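Local structure of GCN5-related N-acetyltransferase (Brucella abortus, 7N1L) at residues Glu96-Asp107 / Arg135-Pro145. The protein probably transfers an acyl group, most likely acetyl from acetyl-CoA, as a member of the GCN5-related N-acetyltransferase family. Residues are numbered along the deposited sequence; the frame is centred on the assembly and turned at random.
Sequences EPVTGLRAGQVD and RSWSKLVLNAP
The indole of Trp137 lies flat on the backbone of Ala103 and Gly104, with Gly104 CA 3.8 Å from the centroid of its six-membered ring, a CH-pi contact over the face. Arg102 CB meets the ring at its edge, and Arg135 CB backs the opposite face. Leu140 shares the glycine's bare surface, bringing CD1 to 3.4 Å from Gly104 O. Farther along the same side of the sheet, Val106 and Leu142 run side by side, CG2 to CD2 3.8 Å, and both pack on Tyr155 of helix 150-158.

Parallel pairing underlies this packing. Arg102, Gly104 and Val106 each use both N and O toward residues 136-143, and a beta bulge lets the register slip by one between Arg102 and Gly104. From Gly104 O onward the bonds are short and straight, as in Asn143 N to Val106 O at 2.8 Å.

On the other face, Asn143 ND2 donates in its amide plane to Asp107 OD1 at 2.9 Å, with an N-H...O angle of 171°. Gln105, fully extended (chi1 178°), brings NE2 to both carboxylate oxygens. At the hairpin end, Lys139 crosses Glu96 at about a right angle with NZ beside CG and CD, which leaves its salt bridge to Glu96 OE2 long, at 3.6 Å, and probably weak. Glu96 OE1, in turn, is gripped by Thr99 N and OG1 within the turn, where Gly100 and Leu101 form a G1 bulge.

Asp93 binds Trp137 NE1 and salt-bridges Arg102, fixing the indole's rotation from the preceding strand, while Arg135 bridges Glu75 as well as Asp93. Asn143 OD1 bonds Ser166 OG of the second subunit and Gln105 NE2 also bonds Gln105 OE1 of that subunit, with which the other edge of strand 137-144 pairs antiparallel, so the sheet runs on across the interface. The contact thus joins edge strand 137-144 to strand 101-111 of the GNAT sheet, and side chains of both hold the Asp107 carboxylate in place.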
ATOM      1  N   GLU A  96       2.991  -0.245  -9.991  1.00 29.66           N
ATOM      2  CA  GLU A  96       4.366  -0.570  -9.609  1.00 35.65           C
ATOM      3  C   GLU A  96       5.297   0.270 -10.472  1.00 38.18           C
ATOM      4  O   GLU A  96       5.621  -0.113 -11.609  1.00 36.97           O
ATOM      5  CB  GLU A  96       4.636  -2.066  -9.774  1.00 35.40           C
ATOM      6  CG  GLU A  96       5.717  -2.596  -8.859  1.00 38.89           C
ATOM      7  CD  GLU A  96       7.058  -1.921  -9.113  1.00 44.47           C
ATOM      8  OE1 GLU A  96       7.693  -2.274 -10.141  1.00 43.50           O
ATOM      9  OE2 GLU A  96       7.463  -1.034  -8.301  1.00 40.89           O
ATOM     10  N   PRO A  97       5.743   1.430  -9.985  1.00 37.42           N
ATOM     11  CA  PRO A  97       6.460   2.370 -10.863  1.00 40.12           C
ATOM     12  C   PRO A  97       7.793   1.863 -11.395  1.00 39.22           C
ATOM     13  O   PRO A  97       8.225   2.300 -12.467  1.00 43.84           O
ATOM     14  CB  PRO A  97       6.663   3.598  -9.961  1.00 36.37           C
ATOM     15  CG  PRO A  97       5.643   3.474  -8.901  1.00 34.96           C
ATOM     16  CD  PRO A  97       5.514   2.003  -8.651  1.00 36.11           C
ATOM     17  N   VAL A  98       8.470   0.972 -10.684  1.00 36.04           N
ATOM     18  CA  VAL A  98       9.795   0.564 -11.118  1.00 43.56           C
ATOM     19  C   VAL A  98       9.717  -0.253 -12.407  1.00 45.65           C
ATOM     20  O   VAL A  98      10.406   0.043 -13.392  1.00 48.04           O
ATOM     21  CB  VAL A  98      10.512  -0.179  -9.973  1.00 49.43           C
ATOM     22  CG1 VAL A  98      11.688  -0.993 -10.486  1.00 52.10           C
ATOM     23  CG2 VAL A  98      10.973   0.839  -8.906  1.00 43.05           C
ATOM     24  N   THR A  99       8.866  -1.281 -12.430  1.00 42.44           N
ATOM     25  CA  THR A  99       8.712  -2.121 -13.610  1.00 41.02           C
ATOM     26  C   THR A  99       7.677  -1.588 -14.585  1.00 40.97           C
ATOM     27  O   THR A  99       7.623  -2.057 -15.727  1.00 41.73           O
ATOM     28  CB  THR A  99       8.322  -3.542 -13.213  1.00 42.09           C
ATOM     29  OG1 THR A  99       7.050  -3.499 -12.560  1.00 41.66           O
ATOM     30  CG2 THR A  99       9.360  -4.153 -12.286  1.00 47.64           C
ATOM     31  N   GLY A 100       6.843  -0.637 -14.173  1.00 39.95           N
ATOM     32  CA  GLY A 100       5.809  -0.174 -15.061  1.00 39.47           C
ATOM     33  C   GLY A 100       4.624  -1.095 -15.175  1.00 39.39           C
ATOM     34  O   GLY A 100       3.796  -0.897 -16.066  1.00 40.87           O
ATOM     35  N   LEU A 101       4.565  -2.143 -14.361  1.00 38.88           N
ATOM     36  CA  LEU A 101       3.434  -3.057 -14.261  1.00 37.38           C
ATOM     37  C   LEU A 101       2.676  -2.724 -12.973  1.00 30.64           C
ATOM     38  O   LEU A 101       2.766  -1.614 -12.453  1.00 33.53           O
ATOM     39  CB  LEU A 101       3.921  -4.512 -14.328  1.00 39.00           C
ATOM     40  CG  LEU A 101       4.721  -4.899 -15.577  1.00 37.41           C
ATOM     41  CD1 LEU A 101       5.410  -6.228 -15.382  1.00 33.33           C
ATOM     42  CD2 LEU A 101       3.808  -4.949 -16.784  1.00 36.16           C
ATOM     43  N   ARG A 102       1.920  -3.667 -12.457  1.00 30.06           N
ATOM     44  CA  ARG A 102       1.211  -3.448 -11.206  1.00 33.48           C
ATOM     45  C   ARG A 102       1.709  -4.450 -10.172  1.00 31.42           C
ATOM     46  O   ARG A 102       2.503  -5.340 -10.474  1.00 31.60           O
ATOM     47  CB  ARG A 102      -0.317  -3.533 -11.423  1.00 28.84           C
ATOM     48  CG  ARG A 102      -0.844  -2.426 -12.406  1.00 32.37           C
ATOM     49  CD  ARG A 102      -2.379  -2.237 -12.436  1.00 30.26           C
ATOM     50  NE  ARG A 102      -2.908  -1.604 -11.228  1.00 29.27           N
ATOM     51  CZ  ARG A 102      -3.071  -0.295 -11.057  1.00 27.99           C
ATOM     52  NH1 ARG A 102      -2.733   0.570 -11.992  1.00 31.75           N
ATOM     53  NH2 ARG A 102      -3.610   0.152  -9.924  1.00 25.16           N
ATOM     54  N   ALA A 103       1.245  -4.284  -8.937  1.00 29.93           N
ATOM     55  CA  ALA A 103       1.541  -5.215  -7.863  1.00 31.43           C
ATOM     56  C   ALA A 103       0.342  -5.271  -6.923  1.00 28.23           C
ATOM     57  O   ALA A 103      -0.413  -4.305  -6.808  1.00 26.32           O
ATOM     58  CB  ALA A 103       2.807  -4.807  -7.086  1.00 30.03           C
ATOM     59  N   GLY A 104       0.154  -6.426  -6.274  1.00 29.45           N
ATOM     60  CA  GLY A 104      -0.868  -6.560  -5.241  1.00 26.56           C
ATOM     61  C   GLY A 104      -0.297  -6.333  -3.850  1.00 27.42           C
ATOM     62  O   GLY A 104       0.847  -6.676  -3.565  1.00 31.77           O
ATOM     63  N   GLN A 105      -1.112  -5.788  -2.952  1.00 25.04           N
ATOM     64  CA  GLN A 105      -0.642  -5.508  -1.600  1.00 25.70           C
ATOM     65  C   GLN A 105      -1.713  -5.942  -0.615  1.00 26.89           C
ATOM     66  O   GLN A 105      -2.872  -5.536  -0.748  1.00 25.72           O
ATOM     67  CB  GLN A 105      -0.306  -4.029  -1.411  1.00 22.84           C
ATOM     68  CG  GLN A 105       0.143  -3.654   0.022  1.00 27.32           C
ATOM     69  CD  GLN A 105       0.475  -2.162   0.159  1.00 24.33           C
ATOM     70  OE1 GLN A 105       1.065  -1.588  -0.738  1.00 21.04           O
ATOM     71  NE2 GLN A 105       0.081  -1.543   1.268  1.00 23.21           N
ATOM     72  N   VAL A 106      -1.328  -6.814   0.323  1.00 26.99           N
ATOM     73  CA  VAL A 106      -2.202  -7.336   1.371  1.00 26.16           C
ATOM     74  C   VAL A 106      -1.737  -6.781   2.709  1.00 26.40           C
ATOM     75  O   VAL A 106      -0.601  -7.033   3.131  1.00 28.10           O
ATOM     76  CB  VAL A 106      -2.181  -8.872   1.421  1.00 28.66           C
ATOM     77  CG1 VAL A 106      -2.974  -9.362   2.630  1.00 25.60           C
ATOM     78  CG2 VAL A 106      -2.701  -9.474   0.138  1.00 27.40           C
ATOM     79  N   ASP A 107      -2.626  -6.101   3.410  1.00 23.66           N
ATOM     80  CA  ASP A 107      -2.352  -5.626   4.757  1.00 24.92           C
ATOM     81  C   ASP A 107      -3.170  -6.351   5.808  1.00 25.59           C
ATOM     82  O   ASP A 107      -2.924  -6.161   7.000  1.00 27.10           O
ATOM     83  CB  ASP A 107      -2.630  -4.112   4.859  1.00 30.26           C
ATOM     84  CG  ASP A 107      -1.670  -3.260   4.000  1.00 30.75           C
ATOM     85  OD1 ASP A 107      -0.604  -3.737   3.601  1.00 30.66           O
ATOM     86  OD2 ASP A 107      -2.013  -2.113   3.686  1.00 37.89           O
ATOM     87  N   ARG A 135      -3.943  -9.575 -13.632  1.00 32.94           N
ATOM     88  CA  ARG A 135      -3.744  -8.203 -13.202  1.00 33.87           C
ATOM     89  C   ARG A 135      -2.415  -7.599 -13.639  1.00 33.08           C
ATOM     90  O   ARG A 135      -2.188  -6.423 -13.360  1.00 34.02           O
ATOM     91  CB  ARG A 135      -3.857  -8.109 -11.675  1.00 32.70           C
ATOM     92  CG  ARG A 135      -5.188  -8.603 -11.086  1.00 34.24           C
ATOM     93  CD  ARG A 135      -6.410  -7.769 -11.551  1.00 32.99           C
ATOM     94  NE  ARG A 135      -7.620  -8.224 -10.883  1.00 29.35           N
ATOM     95  CZ  ARG A 135      -8.125  -7.664  -9.792  1.00 32.63           C
ATOM     96  NH1 ARG A 135      -7.593  -6.562  -9.268  1.00 24.12           N
ATOM     97  NH2 ARG A 135      -9.165  -8.242  -9.185  1.00 29.02           N
ATOM     98  N   SER A 136      -1.555  -8.348 -14.344  1.00 32.60           N
ATOM     99  CA  SER A 136      -0.169  -7.929 -14.659  1.00 33.29           C
ATOM    100  C   SER A 136       0.615  -7.575 -13.399  1.00 30.74           C
ATOM    101  O   SER A 136       1.286  -6.542 -13.323  1.00 34.09           O
ATOM    102  CB  SER A 136      -0.113  -6.764 -15.653  1.00 33.37           C
ATOM    103  OG  SER A 136      -0.531  -7.178 -16.931  1.00 43.39           O
ATOM    104  N   TRP A 137       0.511  -8.426 -12.394  1.00 31.67           N
ATOM    105  CA  TRP A 137       1.306  -8.255 -11.192  1.00 31.45           C
ATOM    106  C   TRP A 137       2.694  -8.830 -11.403  1.00 32.84           C
ATOM    107  O   TRP A 137       2.836  -9.955 -11.888  1.00 30.43           O
ATOM    108  CB  TRP A 137       0.653  -8.940  -9.999  1.00 31.60           C
ATOM    109  CG  TRP A 137      -0.505  -8.181  -9.516  1.00 33.03           C
ATOM    110  CD1 TRP A 137      -0.867  -6.907  -9.887  1.00 30.32           C
ATOM    111  CD2 TRP A 137      -1.499  -8.638  -8.597  1.00 30.98           C
ATOM    112  NE1 TRP A 137      -2.028  -6.543  -9.236  1.00 30.36           N
ATOM    113  CE2 TRP A 137      -2.442  -7.591  -8.448  1.00 29.68           C
ATOM    114  CE3 TRP A 137      -1.699  -9.843  -7.902  1.00 30.43           C
ATOM    115  CZ2 TRP A 137      -3.554  -7.702  -7.598  1.00 29.67           C
ATOM    116  CZ3 TRP A 137      -2.805  -9.957  -7.061  1.00 30.82           C
ATOM    117  CH2 TRP A 137      -3.715  -8.894  -6.913  1.00 33.85           C
ATOM    118  N   SER A 138       3.711  -8.024 -11.090  1.00 30.48           N
ATOM    119  CA  SER A 138       5.073  -8.519 -10.946  1.00 33.82           C
ATOM    120  C   SER A 138       5.320  -9.110  -9.566  1.00 33.00           C
ATOM    121  O   SER A 138       6.299  -9.840  -9.383  1.00 36.98           O
ATOM    122  CB  SER A 138       6.089  -7.403 -11.210  1.00 36.02           C
ATOM    123  OG  SER A 138       5.984  -6.401 -10.218  1.00 38.50           O
ATOM    124  N   LYS A 139       4.494  -8.766  -8.582  1.00 32.49           N
ATOM    125  CA  LYS A 139       4.674  -9.287  -7.235  1.00 32.77           C
ATOM    126  C   LYS A 139       3.395  -9.117  -6.426  1.00 30.70           C
ATOM    127  O   LYS A 139       2.505  -8.343  -6.771  1.00 30.56           O
ATOM    128  CB  LYS A 139       5.839  -8.599  -6.512  1.00 34.03           C
ATOM    129  CG  LYS A 139       5.743  -7.081  -6.399  1.00 32.09           C
ATOM    130  CD  LYS A 139       7.031  -6.546  -5.754  1.00 36.04           C
ATOM    131  CE  LYS A 139       7.024  -5.038  -5.596  1.00 40.89           C
ATOM    132  NZ  LYS A 139       7.335  -4.312  -6.869  1.00 41.44           N
ATOM    133  N   LEU A 140       3.364  -9.818  -5.300  1.00 29.21           N
ATOM    134  CA  LEU A 140       2.359  -9.661  -4.267  1.00 26.58           C
ATOM    135  C   LEU A 140       3.096  -9.343  -2.972  1.00 29.58           C
ATOM    136  O   LEU A 140       3.945 -10.123  -2.538  1.00 29.49           O
ATOM    137  CB  LEU A 140       1.529 -10.930  -4.132  1.00 28.28           C
ATOM    138  CG  LEU A 140       0.521 -10.990  -3.014  1.00 26.29           C
ATOM    139  CD1 LEU A 140      -0.400  -9.813  -3.125  1.00 28.08           C
ATOM    140  CD2 LEU A 140      -0.276 -12.342  -3.124  1.00 30.39           C
ATOM    141  N   VAL A 141       2.868  -8.147  -2.433  1.00 26.06           N
ATOM    142  CA  VAL A 141       3.461  -7.721  -1.180  1.00 24.48           C
ATOM    143  C   VAL A 141       2.517  -8.091  -0.043  1.00 24.65           C
ATOM    144  O   VAL A 141       1.337  -7.724  -0.064  1.00 26.36           O
ATOM    145  CB  VAL A 141       3.727  -6.206  -1.201  1.00 27.51           C
ATOM    146  CG1 VAL A 141       4.061  -5.690   0.199  1.00 24.63           C
ATOM    147  CG2 VAL A 141       4.826  -5.882  -2.206  1.00 26.91           C
ATOM    148  N   LEU A 142       3.046  -8.746   0.987  1.00 24.50           N
ATOM    149  CA  LEU A 142       2.253  -9.162   2.131  1.00 25.45           C
ATOM    150  C   LEU A 142       2.793  -8.483   3.371  1.00 25.07           C
ATOM    151  O   LEU A 142       3.932  -8.744   3.772  1.00 27.37           O
ATOM    152  CB  LEU A 142       2.281 -10.683   2.313  1.00 26.31           C
ATOM    153  CG  LEU A 142       1.966 -11.582   1.103  1.00 28.32           C
ATOM    154  CD1 LEU A 142       2.300 -13.030   1.408  1.00 23.99           C
ATOM    155  CD2 LEU A 142       0.513 -11.436   0.691  1.00 24.85           C
ATOM    156  N   ASN A 143       1.967  -7.655   4.004  1.00 23.22           N
ATOM    157  CA  ASN A 143       2.335  -6.944   5.223  1.00 24.88           C
ATOM    158  C   ASN A 143       1.603  -7.557   6.417  1.00 25.65           C
ATOM    159  O   ASN A 143       0.374  -7.631   6.427  1.00 27.51           O
ATOM    160  CB  ASN A 143       2.015  -5.453   5.078  1.00 26.17           C
ATOM    161  CG  ASN A 143       2.892  -4.771   4.016  1.00 24.03           C
ATOM    162  OD1 ASN A 143       4.104  -4.994   3.969  1.00 24.54           O
ATOM    163  ND2 ASN A 143       2.274  -3.996   3.140  1.00 22.24           N
ATOM    164  N   ALA A 144       2.349  -7.972   7.427  1.00 24.87           N
ATOM    165  CA  ALA A 144       1.764  -8.629   8.581  1.00 27.87           C
ATOM    166  C   ALA A 144       1.829  -7.715   9.795  1.00 31.69           C
ATOM    167  O   ALA A 144       2.932  -7.326  10.217  1.00 31.53           O
ATOM    168  CB  ALA A 144       2.480  -9.951   8.883  1.00 27.04           C
ATOM    169  N   PRO A 145       0.697  -7.373  10.404  1.00 30.46           N
ATOM    170  CA  PRO A 145       0.751  -6.578  11.630  1.00 33.52           C
ATOM    171  C   PRO A 145       1.443  -7.363  12.725  1.00 34.03           C
ATOM    172  O   PRO A 145       1.577  -8.588  12.651  1.00 33.37           O
ATOM    173  CB  PRO A 145      -0.730  -6.345  11.961  1.00 36.92           C
ATOM    174  CG  PRO A 145      -1.420  -7.566  11.408  1.00 29.88           C
ATOM    175  CD  PRO A 145      -0.675  -7.855  10.121  1.00 31.21           C
TER